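Side-chain contacts in teicoplanin pseudoaglycone deacetylases Orf2 (Actinoplanes teichomyceticus, PDB 3DFF), which is a zinc-dependent deacetylase that probably removes an acetyl group from the teicoplanin pseudoaglycone during antibiotic biosynthesis: residues A55-H60 / A66-A71; G93-S98 / H130-E135; D138-I143 / R168-F173. One frame throughout, in Å; residues are numbered along the deposited sequence.

Interaction 1: A55-H60 / A66-A71; sequences AAQRMH and APDDDA
The ring of His60 is bonded at one edge to the carbonyl of Pro67 and lies between unlike groups: the methyl of Ala71 on one face and the backbone oxygen of Ala56, one turn back, on the other. ND1 of His60 donates to Pro67 O at 2.8 Å, with an N-H...O angle of 170°. The oxygen lies in the ring plane, but the nitrogen sits above the carbonyl plane of Pro67. The Ala71 methyl makes a CH-pi contact, its CB 3.7 Å from the centroid of the His60 ring. Chi1 of -65° sets CG of His60 beside its own backbone N and helps bring ND1 within bonding distance of Pro67 O. NE2 is hydrogen-bonded to Tyr100 OH, so both ring nitrogens have partners and the ring is fixed in rotation. The extended Gln57 chain runs athwart the Pro67 ring, with OE1 3.7 Å from CB of Pro67, while its NE2 bonds to Tyr52 O. Residues Ala66 to Asp69 form a type I turn, and Asp69 OD2 accepts from Ala66 N at 2.9 Å. The contact thus folds the linking loop back against helix 54-62, just before Asp70 caps helix 71-85.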
ATOM      1  N   ALA A  55      18.111 -10.941  -5.352  1.00 21.90           N
ATOM      2  CA  ALA A  55      16.951 -10.796  -4.454  1.00 21.98           C
ATOM      3  C   ALA A  55      15.639 -10.649  -5.235  1.00 21.39           C
ATOM      4  O   ALA A  55      14.637 -11.295  -4.901  1.00 21.08           O
ATOM      5  CB  ALA A  55      17.150  -9.602  -3.507  1.00 22.61           C
ATOM      6  N   ALA A  56      15.654  -9.826  -6.276  1.00 20.31           N
ATOM      7  CA  ALA A  56      14.462  -9.580  -7.090  1.00 19.78           C
ATOM      8  C   ALA A  56      14.097 -10.851  -7.861  1.00 19.11           C
ATOM      9  O   ALA A  56      12.920 -11.237  -7.911  1.00 19.97           O
ATOM     10  CB  ALA A  56      14.698  -8.422  -8.034  1.00 19.30           C
ATOM     11  N   GLN A  57      15.107 -11.526  -8.397  1.00 19.12           N
ATOM     12  CA  GLN A  57      14.894 -12.790  -9.087  1.00 19.24           C
ATOM     13  C   GLN A  57      14.244 -13.793  -8.159  1.00 20.53           C
ATOM     14  O   GLN A  57      13.330 -14.491  -8.574  1.00 20.52           O
ATOM     15  CB  GLN A  57      16.207 -13.342  -9.644  1.00 19.42           C
ATOM     16  CG  GLN A  57      16.747 -12.487 -10.754  1.00 18.90           C
ATOM     17  CD  GLN A  57      18.045 -13.001 -11.292  1.00 22.73           C
ATOM     18  OE1 GLN A  57      18.151 -14.169 -11.671  1.00 24.43           O
ATOM     19  NE2 GLN A  57      19.046 -12.130 -11.358  1.00 21.66           N
ATOM     20  N   ARG A  58      14.693 -13.851  -6.904  1.00 21.16           N
ATOM     21  CA  ARG A  58      14.085 -14.732  -5.902  0.50 22.21           C
ATOM     22  C   ARG A  58      12.619 -14.373  -5.650  1.00 21.79           C
ATOM     23  O   ARG A  58      11.766 -15.258  -5.501  1.00 22.38           O
ATOM     24  CB  ARG A  58      14.882 -14.689  -4.589  0.50 22.43           C
ATOM     25  CG  ARG A  58      14.445 -15.724  -3.565  0.50 23.68           C
ATOM     26  CD  ARG A  58      15.114 -15.515  -2.224  0.50 24.48           C
ATOM     27  NE  ARG A  58      14.424 -16.234  -1.150  0.50 28.64           N
ATOM     28  CZ  ARG A  58      13.511 -15.693  -0.344  0.50 29.86           C
ATOM     29  NH1 ARG A  58      13.164 -14.418  -0.481  0.50 31.85           N
ATOM     30  NH2 ARG A  58      12.944 -16.426   0.606  0.50 29.98           N
HETATM   31  N   MSE A  59      12.322 -13.080  -5.600  1.00 21.23           N
HETATM   32  CA  MSE A  59      10.946 -12.631  -5.391  0.50 20.63           C
HETATM   33  C   MSE A  59      10.071 -13.035  -6.562  1.00 20.43           C
HETATM   34  O   MSE A  59       8.928 -13.483  -6.374  1.00 20.46           O
HETATM   35  CB  MSE A  59      10.875 -11.115  -5.197  0.50 21.18           C
HETATM   36  CG  MSE A  59      11.372 -10.627  -3.846  0.50 21.34           C
HETATM   37 SE   MSE A  59      10.623 -11.570  -2.297  0.50 27.90          SE
HETATM   38  CE  MSE A  59       8.815 -11.987  -2.960  0.50 23.45           C
ATOM     39  N   HIS A  60      10.606 -12.876  -7.768  1.00 19.03           N
ATOM     40  CA  HIS A  60       9.852 -13.232  -8.977  1.00 18.64           C
ATOM     41  C   HIS A  60       9.443 -14.699  -8.936  1.00 19.33           C
ATOM     42  O   HIS A  60       8.311 -15.043  -9.277  1.00 18.95           O
ATOM     43  CB  HIS A  60      10.642 -12.909 -10.239  1.00 18.38           C
ATOM     44  CG  HIS A  60      10.885 -11.438 -10.418  1.00 17.60           C
ATOM     45  ND1 HIS A  60      11.762 -10.931 -11.347  1.00 19.03           N
ATOM     46  CD2 HIS A  60      10.355 -10.369  -9.777  1.00 18.67           C
ATOM     47  CE1 HIS A  60      11.771  -9.609 -11.266  1.00 18.18           C
ATOM     48  NE2 HIS A  60      10.914  -9.243 -10.333  1.00 17.45           N
ATOM     49  N   ALA A  66       9.101 -16.500 -13.854  1.00 22.77           N
ATOM     50  CA  ALA A  66      10.490 -16.796 -14.134  1.00 23.84           C
ATOM     51  C   ALA A  66      11.345 -15.641 -13.584  1.00 24.62           C
ATOM     52  O   ALA A  66      10.842 -14.516 -13.461  1.00 24.65           O
ATOM     53  CB  ALA A  66      10.681 -16.938 -15.616  1.00 24.16           C
ATOM     54  N   PRO A  67      12.634 -15.904 -13.254  1.00 24.84           N
ATOM     55  CA  PRO A  67      13.482 -14.855 -12.670  1.00 24.96           C
ATOM     56  C   PRO A  67      13.521 -13.560 -13.487  1.00 25.39           C
ATOM     57  O   PRO A  67      13.517 -12.466 -12.899  1.00 25.26           O
ATOM     58  CB  PRO A  67      14.876 -15.506 -12.629  1.00 24.72           C
ATOM     59  CG  PRO A  67      14.596 -16.975 -12.553  1.00 25.85           C
ATOM     60  CD  PRO A  67      13.362 -17.183 -13.389  1.00 25.05           C
ATOM     61  N   ASP A  68      13.552 -13.664 -14.816  1.00 25.56           N
ATOM     62  CA  ASP A  68      13.716 -12.479 -15.655  1.00 26.04           C
ATOM     63  C   ASP A  68      12.423 -11.963 -16.303  1.00 25.76           C
ATOM     64  O   ASP A  68      12.469 -11.097 -17.185  1.00 25.56           O
ATOM     65  CB  ASP A  68      14.791 -12.712 -16.727  1.00 27.15           C
ATOM     66  CG  ASP A  68      16.205 -12.649 -16.166  1.00 29.59           C
ATOM     67  OD1 ASP A  68      16.404 -12.148 -15.027  1.00 32.33           O
ATOM     68  OD2 ASP A  68      17.127 -13.091 -16.887  1.00 32.59           O
ATOM     69  N   ASP A  69      11.279 -12.482 -15.854  1.00 25.12           N
ATOM     70  CA  ASP A  69       9.973 -12.028 -16.349  1.00 24.64           C
ATOM     71  C   ASP A  69       9.774 -10.555 -16.025  1.00 24.33           C
ATOM     72  O   ASP A  69      10.379 -10.024 -15.074  1.00 23.97           O
ATOM     73  CB  ASP A  69       8.829 -12.834 -15.713  1.00 24.71           C
ATOM     74  CG  ASP A  69       8.546 -14.152 -16.428  1.00 26.40           C
ATOM     75  OD1 ASP A  69       9.084 -14.375 -17.534  1.00 28.68           O
ATOM     76  OD2 ASP A  69       7.778 -14.972 -15.870  1.00 27.53           O
ATOM     77  N   ASP A  70       8.908  -9.903 -16.801  1.00 23.42           N
ATOM     78  CA  ASP A  70       8.531  -8.515 -16.537  1.00 22.49           C
ATOM     79  C   ASP A  70       7.468  -8.527 -15.443  1.00 21.96           C
ATOM     80  O   ASP A  70       6.264  -8.435 -15.713  1.00 20.80           O
ATOM     81  CB  ASP A  70       8.046  -7.850 -17.839  1.00 22.86           C
ATOM     82  CG  ASP A  70       7.757  -6.359 -17.686  1.00 24.19           C
ATOM     83  OD1 ASP A  70       7.676  -5.859 -16.553  1.00 24.46           O
ATOM     84  OD2 ASP A  70       7.582  -5.679 -18.728  1.00 25.73           O
ATOM     85  N   ALA A  71       7.938  -8.651 -14.199  1.00 19.98           N
ATOM     86  CA  ALA A  71       7.069  -8.792 -13.044  1.00 20.35           C
ATOM     87  C   ALA A  71       6.164  -7.600 -12.850  1.00 19.37           C
ATOM     88  O   ALA A  71       5.008  -7.762 -12.474  1.00 19.67           O
ATOM     89  CB  ALA A  71       7.891  -9.049 -11.789  1.00 20.88           C
TER

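Interaction 2: G93-S98 / H130-E135; sequences GRFLDS and HDLVGE
Arg94 and Glu135 meet at about a right angle, their guanidinium and carboxylate planes 86° apart. One bond joins them, a salt bridge from Arg94 NH2 to Glu135 OE1 at 2.9 Å. It is nearly straight at 167°. The oxygen lies close to the guanidinium plane, and the nitrogen comes in almost in line with the C-O bond of OE1. The Arg94 chain runs extended from CG to NE, whereas Glu135 bends at chi2 to present its carboxylate. NE of Arg94 makes a second salt bridge, to Asp139 one turn further along helix 126-147. The guanidinium therefore spans two acidic side chains of the same helix.

Arg94 folds over one face of the Phe95 ring. CG of the arginine sits over the centre of that ring, 3.8 Å above its plane, and CZ of Phe95 in turn comes against one face of the guanidinium. The far end of the ring then meets the helix. CZ of Phe95 is 3.6 Å from Glu135 O, and CE1 is 3.8 Å from CB of Glu135.

This loop follows strand 89-92, the edge strand of the Rossmann-like sheet of the PIG-L deacetylase family. It leads on to Asp97, a zinc ligand seen in a structure of this protein, though it binds no metal here. The side chain of Asp97 touches His16 and Asp163.

On another part of the ring, CD1 of Leu132 approaches CD1 of Phe95 at 3.9 Å. The two side chains lie alongside each other and point opposite ways. Leu132 has CG anti to its backbone N (chi1 174°), and chi2 then turns CD1 onto the ring. Val43, Phe44 and Val136 also pack against Phe95.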
ATOM      1  N   GLY A  93       2.096   4.574 -10.907  1.00 17.68           N
ATOM      2  CA  GLY A  93       3.202   5.519 -10.753  1.00 17.58           C
ATOM      3  C   GLY A  93       4.522   5.020 -11.325  1.00 16.90           C
ATOM      4  O   GLY A  93       4.604   3.876 -11.809  1.00 17.45           O
ATOM      5  N   ARG A  94       5.534   5.885 -11.240  1.00 17.29           N
ATOM      6  CA  ARG A  94       6.817   5.706 -11.911  1.00 17.85           C
ATOM      7  C   ARG A  94       7.919   5.153 -11.007  1.00 16.75           C
ATOM      8  O   ARG A  94       9.019   4.874 -11.478  1.00 16.71           O
ATOM      9  CB  ARG A  94       7.296   7.073 -12.451  1.00 16.99           C
ATOM     10  CG  ARG A  94       7.737   8.043 -11.384  1.00 18.75           C
ATOM     11  CD  ARG A  94       8.238   9.340 -12.024  1.00 18.75           C
ATOM     12  NE  ARG A  94       8.234  10.449 -11.089  1.00 20.88           N
ATOM     13  CZ  ARG A  94       9.295  10.935 -10.457  1.00 21.31           C
ATOM     14  NH1 ARG A  94      10.512  10.409 -10.624  1.00 22.88           N
ATOM     15  NH2 ARG A  94       9.123  11.970  -9.649  1.00 25.12           N
ATOM     16  N   PHE A  95       7.647   4.988  -9.715  1.00 15.95           N
ATOM     17  CA  PHE A  95       8.724   4.682  -8.771  1.00 15.75           C
ATOM     18  C   PHE A  95       9.022   3.207  -8.695  1.00 15.96           C
ATOM     19  O   PHE A  95       8.108   2.392  -8.747  1.00 16.33           O
ATOM     20  CB  PHE A  95       8.392   5.247  -7.389  1.00 15.40           C
ATOM     21  CG  PHE A  95       8.220   6.732  -7.416  1.00 15.33           C
ATOM     22  CD1 PHE A  95       9.327   7.568  -7.370  1.00 17.54           C
ATOM     23  CD2 PHE A  95       6.950   7.287  -7.600  1.00 13.86           C
ATOM     24  CE1 PHE A  95       9.173   8.960  -7.466  1.00 17.24           C
ATOM     25  CE2 PHE A  95       6.784   8.680  -7.710  1.00 16.86           C
ATOM     26  CZ  PHE A  95       7.887   9.508  -7.607  1.00 16.77           C
ATOM     27  N   LEU A  96      10.308   2.884  -8.553  1.00 16.04           N
ATOM     28  CA  LEU A  96      10.716   1.491  -8.519  1.00 16.67           C
ATOM     29  C   LEU A  96      10.543   0.889  -7.131  1.00 15.85           C
ATOM     30  O   LEU A  96      11.042   1.434  -6.141  1.00 16.24           O
ATOM     31  CB  LEU A  96      12.197   1.382  -8.906  1.00 16.96           C
ATOM     32  CG  LEU A  96      12.529   1.637 -10.372  1.00 20.83           C
ATOM     33  CD1 LEU A  96      14.051   1.570 -10.555  1.00 21.18           C
ATOM     34  CD2 LEU A  96      11.864   0.671 -11.281  1.00 23.16           C
ATOM     35  N   ASP A  97       9.904  -0.279  -7.092  1.00 16.73           N
ATOM     36  CA  ASP A  97       9.843  -1.069  -5.868  1.00 17.99           C
ATOM     37  C   ASP A  97      11.246  -1.215  -5.261  1.00 17.76           C
ATOM     38  O   ASP A  97      12.223  -1.295  -5.990  1.00 17.55           O
ATOM     39  CB  ASP A  97       9.290  -2.456  -6.155  1.00 18.63           C
ATOM     40  CG  ASP A  97       9.038  -3.233  -4.875  1.00 22.07           C
ATOM     41  OD1 ASP A  97      10.005  -3.657  -4.194  1.00 25.28           O
ATOM     42  OD2 ASP A  97       7.877  -3.368  -4.513  1.00 27.46           O
ATOM     43  N   SER A  98      11.320  -1.290  -3.938  1.00 18.22           N
ATOM     44  CA  SER A  98      12.601  -1.465  -3.226  1.00 18.54           C
ATOM     45  C   SER A  98      13.478  -2.567  -3.814  1.00 18.49           C
ATOM     46  O   SER A  98      14.699  -2.422  -3.785  1.00 18.79           O
ATOM     47  CB  SER A  98      12.367  -1.726  -1.740  1.00 19.37           C
ATOM     48  OG  SER A  98      11.577  -2.890  -1.564  1.00 24.01           O
ATOM     49  N   HIS A 130      15.434  11.041   1.835  1.00 25.46           N
ATOM     50  CA  HIS A 130      14.774  12.353   1.769  0.50 24.88           C
ATOM     51  C   HIS A 130      14.371  12.677   0.329  1.00 24.58           C
ATOM     52  O   HIS A 130      13.249  13.131   0.056  1.00 23.96           O
ATOM     53  CB  HIS A 130      15.737  13.418   2.312  0.50 25.42           C
ATOM     54  CG  HIS A 130      15.206  14.815   2.250  0.50 26.34           C
ATOM     55  ND1 HIS A 130      14.445  15.367   3.256  0.50 27.79           N
ATOM     56  CD2 HIS A 130      15.341  15.777   1.308  0.50 28.00           C
ATOM     57  CE1 HIS A 130      14.123  16.606   2.932  0.50 28.38           C
ATOM     58  NE2 HIS A 130      14.654  16.880   1.755  0.50 29.33           N
ATOM     59  N   ASP A 131      15.318  12.444  -0.581  1.00 23.53           N
ATOM     60  CA  ASP A 131      15.126  12.713  -2.011  1.00 22.61           C
ATOM     61  C   ASP A 131      13.976  11.894  -2.606  1.00 21.63           C
ATOM     62  O   ASP A 131      13.120  12.434  -3.321  1.00 20.95           O
ATOM     63  CB  ASP A 131      16.419  12.448  -2.781  1.00 23.23           C
ATOM     64  CG  ASP A 131      17.496  13.493  -2.503  1.00 26.67           C
ATOM     65  OD1 ASP A 131      17.202  14.544  -1.877  1.00 30.49           O
ATOM     66  OD2 ASP A 131      18.649  13.251  -2.911  1.00 30.51           O
ATOM     67  N   LEU A 132      13.945  10.594  -2.313  1.00 20.59           N
ATOM     68  CA  LEU A 132      12.849   9.760  -2.770  1.00 20.32           C
ATOM     69  C   LEU A 132      11.492  10.258  -2.264  1.00 19.44           C
ATOM     70  O   LEU A 132      10.567  10.399  -3.043  1.00 19.11           O
ATOM     71  CB  LEU A 132      13.067   8.294  -2.374  1.00 20.81           C
ATOM     72  CG  LEU A 132      11.902   7.343  -2.676  1.00 21.83           C
ATOM     73  CD1 LEU A 132      11.564   7.247  -4.171  1.00 21.86           C
ATOM     74  CD2 LEU A 132      12.224   5.981  -2.102  1.00 23.31           C
ATOM     75  N   VAL A 133      11.387  10.546  -0.966  1.00 19.34           N
ATOM     76  CA  VAL A 133      10.110  11.011  -0.432  1.00 19.32           C
ATOM     77  C   VAL A 133       9.718  12.318  -1.096  1.00 19.27           C
ATOM     78  O   VAL A 133       8.549  12.516  -1.439  1.00 19.44           O
ATOM     79  CB  VAL A 133      10.148  11.165   1.094  1.00 19.81           C
ATOM     80  CG1 VAL A 133       8.893  11.897   1.590  1.00 20.48           C
ATOM     81  CG2 VAL A 133      10.291   9.785   1.752  1.00 21.30           C
ATOM     82  N   GLY A 134      10.703  13.182  -1.317  1.00 19.38           N
ATOM     83  CA  GLY A 134      10.446  14.453  -2.008  1.00 20.16           C
ATOM     84  C   GLY A 134       9.888  14.261  -3.407  1.00 20.00           C
ATOM     85  O   GLY A 134       8.930  14.931  -3.810  1.00 21.15           O
ATOM     86  N   GLU A 135      10.478  13.338  -4.162  1.00 19.36           N
ATOM     87  CA  GLU A 135       9.996  13.036  -5.501  1.00 19.57           C
ATOM     88  C   GLU A 135       8.585  12.479  -5.477  1.00 18.80           C
ATOM     89  O   GLU A 135       7.755  12.865  -6.287  1.00 18.32           O
ATOM     90  CB  GLU A 135      10.928  12.051  -6.200  1.00 20.73           C
ATOM     91  CG  GLU A 135      12.318  12.619  -6.484  1.00 24.40           C
ATOM     92  CD  GLU A 135      12.394  13.419  -7.761  1.00 32.91           C
ATOM     93  OE1 GLU A 135      11.447  13.352  -8.580  1.00 36.06           O
ATOM     94  OE2 GLU A 135      13.417  14.113  -7.957  1.00 37.53           O
TER

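Interaction 3: D138-I143 / R168-F173; sequences DDIRSI and RDAALF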
ATOM      1  N   ASP A 138       6.175  15.204  -4.826  1.00 20.37           N
ATOM      2  CA  ASP A 138       5.971  16.012  -6.043  1.00 21.86           C
ATOM      3  C   ASP A 138       4.875  15.402  -6.904  1.00 21.54           C
ATOM      4  O   ASP A 138       3.949  16.096  -7.353  1.00 21.88           O
ATOM      5  CB  ASP A 138       7.259  16.114  -6.877  1.00 22.49           C
ATOM      6  CG  ASP A 138       8.318  17.013  -6.256  1.00 27.22           C
ATOM      7  OD1 ASP A 138       8.064  17.662  -5.218  1.00 31.54           O
ATOM      8  OD2 ASP A 138       9.440  17.078  -6.826  1.00 32.68           O
ATOM      9  N   ASP A 139       4.992  14.099  -7.171  1.00 20.64           N
ATOM     10  CA  ASP A 139       4.018  13.392  -7.989  1.00 20.79           C
ATOM     11  C   ASP A 139       2.621  13.388  -7.364  1.00 20.63           C
ATOM     12  O   ASP A 139       1.621  13.560  -8.064  1.00 21.56           O
ATOM     13  CB  ASP A 139       4.493  11.963  -8.284  1.00 21.08           C
ATOM     14  CG  ASP A 139       5.535  11.921  -9.382  1.00 21.68           C
ATOM     15  OD1 ASP A 139       6.205  12.943  -9.610  1.00 21.91           O
ATOM     16  OD2 ASP A 139       5.663  10.873 -10.029  1.00 21.97           O
ATOM     17  N   ILE A 140       2.545  13.213  -6.052  1.00 20.50           N
ATOM     18  CA  ILE A 140       1.249  13.258  -5.379  1.00 19.90           C
ATOM     19  C   ILE A 140       0.631  14.647  -5.476  1.00 21.29           C
ATOM     20  O   ILE A 140      -0.574  14.751  -5.717  1.00 21.32           O
ATOM     21  CB  ILE A 140       1.305  12.772  -3.911  1.00 20.35           C
ATOM     22  CG1 ILE A 140       1.736  11.302  -3.856  1.00 18.73           C
ATOM     23  CG2 ILE A 140      -0.072  12.936  -3.239  1.00 19.81           C
ATOM     24  CD1 ILE A 140       2.118  10.845  -2.436  1.00 19.66           C
ATOM     25  N   ARG A 141       1.450  15.690  -5.322  1.00 22.22           N
ATOM     26  CA  ARG A 141       0.956  17.071  -5.474  1.00 23.98           C
ATOM     27  C   ARG A 141       0.373  17.295  -6.857  1.00 25.15           C
ATOM     28  O   ARG A 141      -0.706  17.881  -6.991  1.00 25.56           O
ATOM     29  CB  ARG A 141       2.062  18.074  -5.176  1.00 23.58           C
ATOM     30  CG  ARG A 141       2.174  18.395  -3.679  1.00 25.09           C
ATOM     31  CD  ARG A 141       3.063  19.599  -3.418  1.00 30.27           C
ATOM     32  NE  ARG A 141       4.440  19.336  -3.832  1.00 33.13           N
ATOM     33  CZ  ARG A 141       5.354  18.747  -3.064  1.00 35.25           C
ATOM     34  NH1 ARG A 141       5.069  18.394  -1.816  1.00 37.71           N
ATOM     35  NH2 ARG A 141       6.569  18.534  -3.532  1.00 37.90           N
ATOM     36  N   SER A 142       1.053  16.776  -7.876  1.00 25.99           N
ATOM     37  CA  SER A 142       0.589  16.886  -9.258  1.00 27.30           C
ATOM     38  C   SER A 142      -0.750  16.187  -9.438  1.00 26.99           C
ATOM     39  O   SER A 142      -1.662  16.742 -10.047  1.00 27.78           O
ATOM     40  CB  SER A 142       1.635  16.328 -10.225  1.00 27.55           C
ATOM     41  OG  SER A 142       2.819  17.094 -10.129  1.00 31.63           O
ATOM     42  N   ILE A 143      -0.884  14.986  -8.870  1.00 26.03           N
ATOM     43  CA  ILE A 143      -2.107  14.217  -8.981  1.00 25.40           C
ATOM     44  C   ILE A 143      -3.256  14.886  -8.213  1.00 25.63           C
ATOM     45  O   ILE A 143      -4.391  14.892  -8.684  1.00 25.72           O
ATOM     46  CB  ILE A 143      -1.887  12.744  -8.540  1.00 25.69           C
ATOM     47  CG1 ILE A 143      -0.959  12.044  -9.533  1.00 24.04           C
ATOM     48  CG2 ILE A 143      -3.199  11.989  -8.438  1.00 25.07           C
ATOM     49  CD1 ILE A 143      -0.250  10.838  -8.945  1.00 23.32           C
ATOM     50  N   ARG A 168       3.628   6.932   2.769  1.00 15.90           N
ATOM     51  CA  ARG A 168       2.850   7.567   3.814  1.00 15.64           C
ATOM     52  C   ARG A 168       3.366   8.975   4.049  1.00 16.53           C
ATOM     53  O   ARG A 168       2.588   9.932   4.037  1.00 16.62           O
ATOM     54  CB  ARG A 168       2.895   6.740   5.096  1.00 15.76           C
ATOM     55  CG  ARG A 168       2.214   7.432   6.290  1.00 17.12           C
ATOM     56  CD  ARG A 168       2.704   6.859   7.603  1.00 16.79           C
ATOM     57  NE  ARG A 168       4.130   7.135   7.818  1.00 18.22           N
ATOM     58  CZ  ARG A 168       4.909   6.453   8.651  1.00 20.09           C
ATOM     59  NH1 ARG A 168       4.430   5.427   9.360  1.00 20.12           N
ATOM     60  NH2 ARG A 168       6.188   6.778   8.755  1.00 20.82           N
ATOM     61  N   ASP A 169       4.680   9.102   4.226  1.00 16.06           N
ATOM     62  CA  ASP A 169       5.291  10.404   4.528  1.00 16.83           C
ATOM     63  C   ASP A 169       5.047  11.370   3.359  1.00 16.64           C
ATOM     64  O   ASP A 169       4.604  12.495   3.566  1.00 17.42           O
ATOM     65  CB  ASP A 169       6.788  10.255   4.828  1.00 16.55           C
ATOM     66  CG  ASP A 169       7.059   9.510   6.139  1.00 19.50           C
ATOM     67  OD1 ASP A 169       6.102   9.154   6.875  1.00 19.27           O
ATOM     68  OD2 ASP A 169       8.243   9.317   6.474  1.00 22.32           O
ATOM     69  N   ALA A 170       5.312  10.923   2.139  1.00 16.36           N
ATOM     70  CA  ALA A 170       5.086  11.777   0.954  1.00 16.67           C
ATOM     71  C   ALA A 170       3.624  12.241   0.874  1.00 17.10           C
ATOM     72  O   ALA A 170       3.352  13.408   0.579  1.00 18.04           O
ATOM     73  CB  ALA A 170       5.446  11.037  -0.305  1.00 17.47           C
ATOM     74  N   ALA A 171       2.686  11.328   1.118  1.00 17.16           N
ATOM     75  CA  ALA A 171       1.257  11.698   1.124  1.00 17.65           C
ATOM     76  C   ALA A 171       0.923  12.723   2.220  1.00 18.74           C
ATOM     77  O   ALA A 171       0.123  13.647   1.981  1.00 19.51           O
ATOM     78  CB  ALA A 171       0.361  10.460   1.254  1.00 16.91           C
ATOM     79  N   LEU A 172       1.525  12.576   3.400  1.00 17.97           N
ATOM     80  CA  LEU A 172       1.291  13.521   4.509  1.00 18.70           C
ATOM     81  C   LEU A 172       1.794  14.907   4.109  1.00 19.11           C
ATOM     82  O   LEU A 172       1.084  15.908   4.283  1.00 20.40           O
ATOM     83  CB  LEU A 172       1.959  13.051   5.794  1.00 19.32           C
ATOM     84  CG  LEU A 172       1.322  11.793   6.406  1.00 19.59           C
ATOM     85  CD1 LEU A 172       2.058  11.443   7.712  1.00 18.09           C
ATOM     86  CD2 LEU A 172      -0.176  11.923   6.679  1.00 20.49           C
ATOM     87  N   PHE A 173       3.001  14.961   3.552  1.00 19.47           N
ATOM     88  CA  PHE A 173       3.578  16.239   3.136  1.00 20.33           C
ATOM     89  C   PHE A 173       2.742  16.893   2.039  1.00 20.99           C
ATOM     90  O   PHE A 173       2.436  18.097   2.122  1.00 21.37           O
ATOM     91  CB  PHE A 173       5.037  16.073   2.674  1.00 20.40           C
ATOM     92  CG  PHE A 173       5.959  15.509   3.728  1.00 20.81           C
ATOM     93  CD1 PHE A 173       5.747  15.748   5.081  1.00 23.29           C
ATOM     94  CD2 PHE A 173       7.075  14.751   3.354  1.00 21.59           C
ATOM     95  CE1 PHE A 173       6.612  15.230   6.042  1.00 22.41           C
ATOM     96  CE2 PHE A 173       7.935  14.232   4.309  1.00 21.69           C
ATOM     97  CZ  PHE A 173       7.702  14.466   5.659  1.00 22.33           C
TER
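Ile140 meets Ala170 and Ala171 in a contact made by van der Waals packing between two helices, and one methyl does the touching. CD1 of Ile140 lies 4.0 Å from CB of Ala170 and 4.1 Å from CB of Ala171. It comes closer still to the backbone, with Ala171 N at 3.6 Å. The methyl thus rests on the helix surface between the two alanines. The Ile140 chain reaches it with CG1 beside the backbone N (chi1 -62°) and CD1 extended beyond (chi2 167°). Because the alanine side chains are short, the helices come near: the CA atoms of Ile140 and Ala171 are 6.7 Å apart. Ala174 and Tyr41 also pack on Ile140, and Ala170 is further covered by Val136 and Ala137.

Charged groups lie beside and beyond this patch. Next to it, NH1 of Arg141 forms a salt bridge with Glu177 of helix 162-178. On the other side of that helix, Arg168 takes Asp169 side-on. NE and NH2 both donate to OD1 of Asp169, each at 3.0 Å and from the same face of the carboxylate. NH1 of Arg168 bonds to Ala156 O.

All three residues that touch are buried. Within the two segments the contact has no directional bond. The Arg141-Glu177 salt bridge adds an ionic link between the helices next to it.

Overall arrangement
The three contacts follow one another along the chain, each closing before the next opens, and all belong to the PIG-L-type deacetylase fold. Interactions 2 and 3 share helix 126-147 and touch, their centres 10 Å apart; Val133 packs on Ala170 and Phe173. Interaction 1 stands apart, its centre 21 Å from that of interaction 2 and 29 Å from that of interaction 3. The side chain of Asp97, a zinc ligand in a structure of this protein, is about 8 Å from that of His60. Interaction 2 thus sets the loop bearing Asp97 beside helices 126-147 and 162-178, the latter carrying the zinc ligand His164. Interaction 1 packs further out, with about 12 Å between the side chains of Ala71 and His16.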